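Hypothetical protein (PDB 1QYI) is of unknown function but probably acts as a hydrolase of the haloacid dehalogenase superfamily, with a large helical insertion. Local coordinates at residues Thr25-Leu30 against Leu81-Phe85; Ile90-Lys94 against Phe154-Leu159. All blocks are in the same frame, centred on the assembly; numbering follows the deposited sequence.

Contact 1 of 2, residues Thr25-Leu30 against Leu81-Phe85; sequences TVYELL and LFIVF
Thr-25 opens the contact with its methyl: Thr-25 CG2 packs 3.8 Å from Leu-81 CD1. Its hydroxyl does other work: OG1 bonds to the carbonyl of Val-21, one turn back on the same helix. Val-26 follows and splits its two methyls between neighbours. Val-26 CG2 packs 3.8 Å from Leu-81 CB, while CG1, anti to the backbone N (chi1 -173°), reaches both Val-84 CG1 and Phe-85 CB. One turn on, Leu-29 lies across the ring of Phe-85; its CD2 stands above the ring centre, 4.1 Å from the centroid and 5° off the normal, a CH-pi contact over one face. Leu-30 meets the same ring obliquely, Leu-30 CD1 being 3.4 Å from Phe-85 CE1. Val-26, Leu-29 and Leu-30 thus all gather on Phe-85 in a buried interface made mainly of apolar side chains. The segment axes approach to 9.6 Å at a crossing angle of -40°. Helix 172-195 packs against Thr-25 and Leu-81, helix 49-60 touches Val-84, and helix 144-158 lies against Phe-82 and Ile-83 on another side of helix 77-93.

Contact 2 of 2, residues Ile90-Lys94 against Phe154-Leu159; sequences IDILK and FATTEL
Ile-90 lies beside Ala-155 and Lys-94 beside Leu-159, their CA atoms 6.2 and 5.9 Å apart, so the two backbones advance side by side in the same sense. This is helix-helix packing within the all-helical part of the chain, where the C-terminal turns of helices 77-93 and 144-158 come together, in a region that probably corresponds to the helical cap found in many haloacid dehalogenase-like proteins. Ile-90 fills the middle of the interface with two branches. Ile-90 CG2 comes 3.5 Å from Leu-159 CD1 and also touches the CB of Glu-158. Ile-90 CD1 reaches across to helix 144-158, lying 3.7 Å from Ala-155 CB and in the plane of the Phe-154 ring, at its edge. The same ring is met over one face by Glu-158 CG, 3.6 Å above the plane, so the ring meets a methylene of Glu-158 over one face and the isoleucine at its edge; Phe-136 adds an edge-to-face ring contact. Leu-159 is shared, its second methyl, CD2, sitting 3.8 Å from Leu-93 CD1, while helix 98-106 adds Phe-104 against Leu-93 and Met-105 against Leu-159. Toward solvent the apolar packing gives way to charge. Lys-94 leaves the backbone extended and then bends at chi3 (63°), which turns its ammonium group alongside the Glu-158 carboxylate. Glu-158 bends at chi2 (-59°) and presents its carboxylate to it. The pair forms a salt bridge at the exposed margin, with Lys-94 NZ 2.7 Å from Glu-158 OE1 and approaching that oxygen nearly along its C-O axis.

From the N terminus, strand 3-6 of the parallel sheet leads into helix 16-31, and contact 1 closes a loop of 50 residues by setting 25-30 against helix 77-93. The chain then moves on along that same helix, so contact 2 opens only after contact 1 has closed, and its 59-residue loop ends where helix 144-158 returns. The two closures are in series and neither nest nor cross. Helix 77-93 serves both, earlier turns for one and its last turns for the other, with contact centres about 16 Å apart. Through it the helix that follows the first strand is tied to helix 144-158 within the helical part.

Contact 1 of 2, residues Thr25-Leu30 against Leu81-Phe85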
loop_
_atom_site.group_PDB
_atom_site.type_symbol
_atom_site.label_atom_id
_atom_site.label_comp_id
_atom_site.label_asym_id
_atom_site.label_seq_id
_atom_site.Cartn_x
_atom_site.Cartn_y
_atom_site.Cartn_z
ATOM N N THR A 25 -12.015 -4.788 -3.856
ATOM C CA THR A 25 -11.745 -4.880 -5.279
ATOM C C THR A 25 -12.119 -6.260 -5.791
ATOM O O THR A 25 -12.942 -6.391 -6.699
ATOM C CB THR A 25 -10.286 -4.586 -5.575
ATOM O OG1 THR A 25 -10.033 -3.209 -5.274
ATOM C CG2 THR A 25 -9.975 -4.839 -7.035
ATOM N N VAL A 26 -11.526 -7.283 -5.192
ATOM C CA VAL A 26 -11.802 -8.660 -5.572
ATOM C C VAL A 26 -13.309 -8.917 -5.533
ATOM O O VAL A 26 -13.888 -9.481 -6.467
ATOM C CB VAL A 26 -11.083 -9.625 -4.607
ATOM C CG1 VAL A 26 -11.222 -11.059 -5.085
ATOM C CG2 VAL A 26 -9.621 -9.238 -4.496
ATOM N N TYR A 27 -13.947 -8.471 -4.458
ATOM C CA TYR A 27 -15.386 -8.659 -4.296
ATOM C C TYR A 27 -16.214 -7.940 -5.386
ATOM O O TYR A 27 -17.156 -8.506 -5.934
ATOM C CB TYR A 27 -15.797 -8.206 -2.881
ATOM C CG TYR A 27 -17.117 -8.761 -2.379
ATOM C CD1 TYR A 27 -17.340 -10.143 -2.279
ATOM C CD2 TYR A 27 -18.146 -7.902 -1.999
ATOM C CE1 TYR A 27 -18.567 -10.646 -1.815
ATOM C CE2 TYR A 27 -19.364 -8.385 -1.535
ATOM C CZ TYR A 27 -19.577 -9.746 -1.447
ATOM O OH TYR A 27 -20.812 -10.191 -1.025
ATOM N N GLU A 28 -15.868 -6.703 -5.715
ATOM C CA GLU A 28 -16.617 -5.996 -6.744
ATOM C C GLU A 28 -16.432 -6.634 -8.109
ATOM O O GLU A 28 -17.327 -6.603 -8.953
ATOM C CB GLU A 28 -16.177 -4.553 -6.845
ATOM C CG GLU A 28 -17.138 -3.704 -7.643
ATOM C CD GLU A 28 -16.518 -2.406 -8.080
ATOM O OE1 GLU A 28 -15.594 -1.916 -7.376
ATOM O OE2 GLU A 28 -16.968 -1.873 -9.123
ATOM N N LEU A 29 -15.251 -7.185 -8.335
ATOM C CA LEU A 29 -14.945 -7.843 -9.595
ATOM C C LEU A 29 -15.658 -9.195 -9.654
ATOM O O LEU A 29 -15.682 -9.861 -10.694
ATOM C CB LEU A 29 -13.433 -8.049 -9.710
ATOM C CG LEU A 29 -12.639 -7.299 -10.780
ATOM C CD1 LEU A 29 -13.246 -5.933 -11.067
ATOM C CD2 LEU A 29 -11.199 -7.153 -10.283
ATOM N N LEU A 30 -16.268 -9.593 -8.544
ATOM C CA LEU A 30 -16.932 -10.890 -8.498
ATOM C C LEU A 30 -18.452 -10.865 -8.522
ATOM O O LEU A 30 -19.066 -11.690 -9.200
ATOM C CB LEU A 30 -16.447 -11.641 -7.262
ATOM C CG LEU A 30 -15.816 -13.019 -7.389
ATOM C CD1 LEU A 30 -14.935 -13.186 -8.607
ATOM C CD2 LEU A 30 -15.012 -13.193 -6.136
ATOM N N LEU A 81 -4.442 -8.501 -4.698
ATOM C CA LEU A 81 -5.831 -8.590 -5.106
ATOM C C LEU A 81 -5.938 -9.258 -6.476
ATOM O O LEU A 81 -6.910 -9.952 -6.759
ATOM C CB LEU A 81 -6.462 -7.198 -5.134
ATOM C CG LEU A 81 -5.941 -6.177 -6.144
ATOM C CD1 LEU A 81 -6.594 -6.410 -7.505
ATOM C CD2 LEU A 81 -6.283 -4.766 -5.651
ATOM N N PHE A 82 -4.939 -9.054 -7.328
ATOM C CA PHE A 82 -4.957 -9.669 -8.651
ATOM C C PHE A 82 -4.868 -11.192 -8.559
ATOM O O PHE A 82 -5.677 -11.888 -9.163
ATOM C CB PHE A 82 -3.795 -9.151 -9.507
ATOM C CG PHE A 82 -3.675 -9.832 -10.852
ATOM C CD1 PHE A 82 -4.579 -9.550 -11.877
ATOM C CD2 PHE A 82 -2.643 -10.740 -11.099
ATOM C CE1 PHE A 82 -4.455 -10.152 -13.124
ATOM C CE2 PHE A 82 -2.508 -11.351 -12.346
ATOM C CZ PHE A 82 -3.418 -11.054 -13.365
ATOM N N ILE A 83 -3.879 -11.701 -7.821
ATOM C CA ILE A 83 -3.691 -13.146 -7.677
ATOM C C ILE A 83 -4.911 -13.811 -7.040
ATOM O O ILE A 83 -5.366 -14.863 -7.492
ATOM C CB ILE A 83 -2.398 -13.488 -6.839
ATOM C CG1 ILE A 83 -1.281 -14.016 -7.756
ATOM C CG2 ILE A 83 -2.675 -14.599 -5.833
ATOM C CD1 ILE A 83 -0.708 -13.015 -8.741
ATOM N N VAL A 84 -5.443 -13.189 -5.998
ATOM C CA VAL A 84 -6.615 -13.714 -5.302
ATOM C C VAL A 84 -7.826 -13.773 -6.240
ATOM O O VAL A 84 -8.608 -14.720 -6.204
ATOM C CB VAL A 84 -6.952 -12.836 -4.067
ATOM C CG1 VAL A 84 -8.335 -13.174 -3.532
ATOM C CG2 VAL A 84 -5.895 -13.061 -2.987
ATOM N N PHE A 85 -7.976 -12.765 -7.091
ATOM C CA PHE A 85 -9.102 -12.741 -8.001
ATOM C C PHE A 85 -8.924 -13.708 -9.165
ATOM O O PHE A 85 -9.910 -14.189 -9.736
ATOM C CB PHE A 85 -9.318 -11.330 -8.533
ATOM C CG PHE A 85 -10.357 -11.259 -9.601
ATOM C CD1 PHE A 85 -11.707 -11.340 -9.281
ATOM C CD2 PHE A 85 -9.981 -11.168 -10.947
ATOM C CE1 PHE A 85 -12.671 -11.333 -10.284
ATOM C CE2 PHE A 85 -10.937 -11.162 -11.960
ATOM C CZ PHE A 85 -12.288 -11.243 -11.633
#

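Contact 2 of 2, residues Ile90-Lys94 against Phe154-Leu159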
loop_
_atom_site.group_PDB
_atom_site.type_symbol
_atom_site.label_atom_id
_atom_site.label_comp_id
_atom_site.label_asym_id
_atom_site.label_seq_id
_atom_site.Cartn_x
_atom_site.Cartn_y
_atom_site.Cartn_z
ATOM N N ILE A 90 -10.161 -18.486 -12.462
ATOM C CA ILE A 90 -9.767 -19.778 -13.017
ATOM C C ILE A 90 -10.741 -20.861 -12.514
ATOM O O ILE A 90 -11.082 -21.790 -13.243
ATOM C CB ILE A 90 -8.288 -20.126 -12.599
ATOM C CG1 ILE A 90 -7.318 -19.210 -13.327
ATOM C CG2 ILE A 90 -7.949 -21.570 -12.943
ATOM C CD1 ILE A 90 -5.963 -19.101 -12.667
ATOM N N ASP A 91 -11.197 -20.712 -11.272
ATOM C CA ASP A 91 -12.114 -21.658 -10.648
ATOM C C ASP A 91 -13.492 -21.673 -11.323
ATOM O O ASP A 91 -14.117 -22.728 -11.479
ATOM C CB ASP A 91 -12.247 -21.328 -9.154
ATOM C CG ASP A 91 -12.869 -22.458 -8.359
ATOM O OD1 ASP A 91 -12.601 -23.640 -8.683
ATOM O OD2 ASP A 91 -13.591 -22.170 -7.381
ATOM N N ILE A 92 -13.959 -20.493 -11.714
ATOM C CA ILE A 92 -15.245 -20.339 -12.380
ATOM C C ILE A 92 -15.112 -20.781 -13.844
ATOM O O ILE A 92 -16.052 -21.328 -14.424
ATOM C CB ILE A 92 -15.727 -18.853 -12.317
ATOM C CG1 ILE A 92 -15.861 -18.418 -10.863
ATOM C CG2 ILE A 92 -17.071 -18.690 -13.016
ATOM C CD1 ILE A 92 -16.218 -16.965 -10.688
ATOM N N LEU A 93 -13.944 -20.550 -14.437
ATOM C CA LEU A 93 -13.711 -20.924 -15.829
ATOM C C LEU A 93 -13.599 -22.426 -16.055
ATOM O O LEU A 93 -13.749 -22.896 -17.184
ATOM C CB LEU A 93 -12.449 -20.255 -16.363
ATOM C CG LEU A 93 -12.536 -18.744 -16.497
ATOM C CD1 LEU A 93 -11.158 -18.211 -16.811
ATOM C CD2 LEU A 93 -13.529 -18.366 -17.581
ATOM N N LYS A 94 -13.333 -23.178 -14.995
ATOM C CA LYS A 94 -13.207 -24.621 -15.114
ATOM C C LYS A 94 -14.587 -25.279 -15.050
ATOM O O LYS A 94 -14.704 -26.503 -15.034
ATOM C CB LYS A 94 -12.304 -25.153 -13.999
ATOM C CG LYS A 94 -11.879 -26.600 -14.160
ATOM C CD LYS A 94 -10.870 -27.002 -13.093
ATOM C CE LYS A 94 -11.472 -26.931 -11.698
ATOM N NZ LYS A 94 -10.462 -27.212 -10.636
ATOM N N PHE A 154 -0.852 -22.863 -13.197
ATOM C CA PHE A 154 -2.117 -23.323 -12.641
ATOM C C PHE A 154 -3.244 -23.125 -13.643
ATOM O O PHE A 154 -4.088 -24.003 -13.825
ATOM C CB PHE A 154 -2.425 -22.540 -11.370
ATOM C CG PHE A 154 -3.630 -23.026 -10.630
ATOM C CD1 PHE A 154 -3.592 -24.228 -9.933
ATOM C CD2 PHE A 154 -4.799 -22.275 -10.613
ATOM C CE1 PHE A 154 -4.702 -24.674 -9.226
ATOM C CE2 PHE A 154 -5.915 -22.711 -9.910
ATOM C CZ PHE A 154 -5.867 -23.914 -9.216
ATOM N N ALA A 155 -3.260 -21.963 -14.286
ATOM C CA ALA A 155 -4.288 -21.653 -15.266
ATOM C C ALA A 155 -4.210 -22.573 -16.484
ATOM O O ALA A 155 -5.241 -23.022 -16.983
ATOM C CB ALA A 155 -4.172 -20.197 -15.690
ATOM N N THR A 156 -2.996 -22.863 -16.959
ATOM C CA THR A 156 -2.831 -23.738 -18.128
ATOM C C THR A 156 -3.252 -25.178 -17.839
ATOM O O THR A 156 -3.956 -25.794 -18.642
ATOM C CB THR A 156 -1.366 -23.771 -18.648
ATOM O OG1 THR A 156 -0.544 -24.470 -17.712
ATOM C CG2 THR A 156 -0.830 -22.363 -18.856
ATOM N N THR A 157 -2.825 -25.709 -16.693
ATOM C CA THR A 157 -3.169 -27.082 -16.317
ATOM C C THR A 157 -4.658 -27.227 -15.963
ATOM O O THR A 157 -5.296 -28.219 -16.322
ATOM C CB THR A 157 -2.308 -27.593 -15.124
ATOM O OG1 THR A 157 -2.520 -26.759 -13.980
ATOM C CG2 THR A 157 -0.821 -27.581 -15.484
ATOM N N GLU A 158 -5.211 -26.237 -15.269
ATOM C CA GLU A 158 -6.618 -26.267 -14.887
ATOM C C GLU A 158 -7.555 -26.021 -16.068
ATOM O O GLU A 158 -8.534 -26.737 -16.259
ATOM C CB GLU A 158 -6.887 -25.233 -13.796
ATOM C CG GLU A 158 -6.270 -25.592 -12.466
ATOM C CD GLU A 158 -6.781 -26.916 -11.948
ATOM O OE1 GLU A 158 -8.017 -27.063 -11.851
ATOM O OE2 GLU A 158 -5.955 -27.803 -11.643
ATOM N N LEU A 159 -7.249 -25.004 -16.862
ATOM C CA LEU A 159 -8.074 -24.677 -18.010
ATOM C C LEU A 159 -7.703 -25.464 -19.264
ATOM O O LEU A 159 -8.296 -25.269 -20.325
ATOM C CB LEU A 159 -7.994 -23.176 -18.276
ATOM C CG LEU A 159 -8.971 -22.317 -17.465
ATOM C CD1 LEU A 159 -9.095 -22.815 -16.031
ATOM C CD2 LEU A 159 -8.489 -20.878 -17.503
#